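Local coordinates for protein tRNA (guanine-N(1)-)-methyltransferase (Corynebacterium diphtheriae, PDB 7KFF) that probably transfers a methyl group from S-adenosylmethionine to N1 of a guanine in tRNA, as a member of the knotted SPOUT methyltransferase family, at residues Met75-Thr80 against Cys166-Gly171. Sequence-based numbering, arbitrary orientation.
Sequences MVMKPT and CGRYEG. With SAH (S-adenosyl-L-homocysteine), chain C.
In the cofactor pocket of this SPOUT methyltransferase, the type II' turn R168 to G171 is held from behind by the strand residues V76 and M77 and their neighbour M75, while its other side meets S-adenosylhomocysteine. Two backbone bonds fix the turn, tying M75 and M77 to its consecutive residues E170 and G171. E170 N donates to M75 O at 2.8 Å, and M77 N donates to G171 O at 2.9 Å. Within the turn, G171 N closes back onto R168 O.

The side chains fill in round these bonds. M75 O is also packed against CB of Y169, at 3.2 Å, and against CB and CG of E170. V76 packs CG2 on E170 CB, the two side chains crossing at about a right angle. M77, a selenomethionine, reaches further: with its CG anti to the carbonyl carbon (chi1 -57°) and the chain extended through chi2, it passes G171 O and lays SE 3.6 Å from R168 N, a buried amide that has no hydrogen-bond partner. A bend at chi3 then sets its methyl CE beside R168 CB, which itself lies over one face of the Y169 ring.

The turn belongs to the loop between strand 161-165 and helix 174-180, consistent with the trefoil knot whose loops hold the cofactor in SPOUT methyltransferases. Y169 O comes within 3.3 Å of SAH C5', and G171 CA packs against the ribose O3'. Bent at chi2 (-55°), E170 brings OE2 to the SAH amino nitrogen in a weak hydrogen bond of 3.4 Å, whereas OE1 is bonded to H224 of the second subunit. R168 NE forms a salt bridge with E200 OE1, and V76 packs on S238 of the second subunit.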
loop_
_atom_site.group_PDB
_atom_site.type_symbol
_atom_site.label_atom_id
_atom_site.label_comp_id
_atom_site.label_asym_id
_atom_site.label_seq_id
_atom_site.Cartn_x
_atom_site.Cartn_y
_atom_site.Cartn_z
HETATM N N MSE A 75 -10.295 16.277 12.880
HETATM C CA MSE A 75 -9.283 16.652 13.855
HETATM C C MSE A 75 -7.932 16.603 13.192
HETATM O O MSE A 75 -7.726 15.814 12.277
HETATM C CB MSE A 75 -9.340 15.681 15.035
HETATM C CG MSE A 75 -10.684 15.709 15.757
HETATM SE SE MSE A 75 -11.161 17.426 16.557
HETATM C CE MSE A 75 -10.212 17.162 18.286
ATOM N N VAL A 76 -7.023 17.434 13.671
ATOM C CA VAL A 76 -5.659 17.541 13.170
ATOM C C VAL A 76 -4.719 17.255 14.323
ATOM O O VAL A 76 -4.942 17.721 15.440
ATOM C CB VAL A 76 -5.411 18.963 12.620
ATOM C CG1 VAL A 76 -3.983 19.151 12.189
ATOM C CG2 VAL A 76 -6.371 19.258 11.479
HETATM N N MSE A 77 -3.670 16.491 14.063
HETATM C CA MSE A 77 -2.740 16.195 15.140
HETATM C C MSE A 77 -1.838 17.364 15.510
HETATM O O MSE A 77 -1.409 18.135 14.642
HETATM C CB MSE A 77 -1.885 14.990 14.827
HETATM C CG MSE A 77 -2.672 13.716 14.526
HETATM SE SE MSE A 77 -1.710 12.110 14.171
HETATM C CE MSE A 77 -2.225 10.969 15.632
ATOM N N LYS A 78 -1.543 17.450 16.818
ATOM C CA LYS A 78 -1.042 18.674 17.429
ATOM C C LYS A 78 0.462 18.835 17.259
ATOM O O LYS A 78 1.218 17.905 17.572
ATOM C CB LYS A 78 -1.314 18.619 18.941
ATOM C CG LYS A 78 -2.759 18.762 19.360
ATOM C CD LYS A 78 -2.879 18.655 20.893
ATOM C CE LYS A 78 -4.111 19.325 21.442
ATOM N NZ LYS A 78 -4.265 19.107 22.917
ATOM N N PRO A 79 0.934 20.013 16.840
ATOM C CA PRO A 79 2.388 20.248 16.799
ATOM C C PRO A 79 3.060 20.174 18.148
ATOM O O PRO A 79 4.221 19.757 18.221
ATOM C CB PRO A 79 2.530 21.655 16.194
ATOM C CG PRO A 79 1.244 22.034 15.709
ATOM C CD PRO A 79 0.173 21.140 16.285
ATOM N N THR A 80 2.383 20.587 19.223
ATOM C CA THR A 80 3.020 20.597 20.538
ATOM C C THR A 80 3.269 19.193 21.089
ATOM O O THR A 80 4.010 19.044 22.070
ATOM C CB THR A 80 2.197 21.410 21.537
ATOM O OG1 THR A 80 0.872 20.860 21.585
ATOM C CG2 THR A 80 2.143 22.904 21.136
ATOM N N CYS A 166 3.280 8.671 11.830
ATOM C CA CYS A 166 2.009 8.109 11.381
ATOM C C CYS A 166 0.833 9.023 11.676
ATOM O O CYS A 166 0.498 9.256 12.838
ATOM C CB CYS A 166 1.733 6.756 12.025
ATOM S SG CYS A 166 2.986 5.521 11.696
ATOM N N GLY A 167 0.162 9.495 10.622
ATOM C CA GLY A 167 -1.011 10.313 10.803
ATOM C C GLY A 167 -2.285 9.503 10.976
ATOM O O GLY A 167 -2.377 8.340 10.567
ATOM N N ARG A 168 -3.259 10.151 11.596
ATOM C CA ARG A 168 -4.632 9.697 11.719
ATOM C C ARG A 168 -5.503 10.942 11.535
ATOM O O ARG A 168 -4.998 12.073 11.539
ATOM C CB ARG A 168 -4.860 9.091 13.113
ATOM C CG ARG A 168 -4.181 7.742 13.334
ATOM C CD ARG A 168 -5.074 6.603 12.943
ATOM N NE ARG A 168 -4.367 5.358 12.671
ATOM C CZ ARG A 168 -4.974 4.212 12.385
ATOM N NH1 ARG A 168 -6.290 4.104 12.454
ATOM N NH2 ARG A 168 -4.267 3.157 12.036
ATOM N N TYR A 169 -6.812 10.725 11.378
ATOM C CA TYR A 169 -7.778 11.820 11.324
ATOM C C TYR A 169 -7.510 12.622 10.049
ATOM O O TYR A 169 -7.425 12.043 8.964
ATOM C CB TYR A 169 -7.757 12.617 12.628
ATOM C CG TYR A 169 -7.716 11.708 13.841
ATOM C CD1 TYR A 169 -8.556 10.593 13.950
ATOM C CD2 TYR A 169 -6.802 11.940 14.856
ATOM C CE1 TYR A 169 -8.497 9.757 15.063
ATOM C CE2 TYR A 169 -6.752 11.130 15.976
ATOM C CZ TYR A 169 -7.591 10.034 16.066
ATOM O OH TYR A 169 -7.532 9.212 17.160
ATOM N N GLU A 170 -7.414 13.949 10.147
ATOM C CA GLU A 170 -7.123 14.747 8.955
ATOM C C GLU A 170 -5.640 14.778 8.628
ATOM O O GLU A 170 -5.247 15.281 7.568
ATOM C CB GLU A 170 -7.615 16.177 9.150
ATOM C CG GLU A 170 -9.121 16.283 9.331
ATOM C CD GLU A 170 -9.887 15.643 8.192
ATOM O OE1 GLU A 170 -10.640 14.676 8.450
ATOM O OE2 GLU A 170 -9.736 16.114 7.043
ATOM N N GLY A 171 -4.810 14.244 9.517
ATOM C CA GLY A 171 -3.379 14.253 9.335
ATOM C C GLY A 171 -2.679 15.080 10.388
ATOM O O GLY A 171 -3.248 15.408 11.435
HETATM N N SAH C . -8.461 14.157 4.611
HETATM C CA SAH C . -7.251 13.456 4.231
HETATM C CB SAH C . -7.327 12.082 4.859
HETATM C CG SAH C . -6.218 11.754 5.842
HETATM S SD SAH C . -6.305 9.980 5.986
HETATM C C SAH C . -7.073 13.286 2.732
HETATM O O SAH C . -7.885 12.650 2.065
HETATM O OXT SAH C . -6.090 13.763 2.166
HETATM C "C5'" SAH C . -5.435 9.825 7.540
HETATM C "C4'" SAH C . -3.983 9.415 7.406
HETATM O "O4'" SAH C . -3.864 8.135 6.788
HETATM C "C3'" SAH C . -3.062 10.334 6.588
HETATM O "O3'" SAH C . -2.714 11.470 7.294
HETATM C "C2'" SAH C . -1.904 9.380 6.290
HETATM O "O2'" SAH C . -1.067 9.229 7.410
HETATM C "C1'" SAH C . -2.645 8.079 6.066
HETATM N N9 SAH C . -2.973 7.849 4.647
HETATM C C8 SAH C . -4.221 7.856 4.064
HETATM N N7 SAH C . -4.104 7.524 2.766
HETATM C C5 SAH C . -2.782 7.326 2.506
HETATM C C6 SAH C . -2.084 6.979 1.358
HETATM N N6 SAH C . -2.664 6.774 0.157
HETATM N N1 SAH C . -0.716 6.847 1.442
HETATM C C2 SAH C . -0.070 7.038 2.640
HETATM N N3 SAH C . -0.744 7.367 3.777
HETATM C C4 SAH C . -2.073 7.508 3.691
#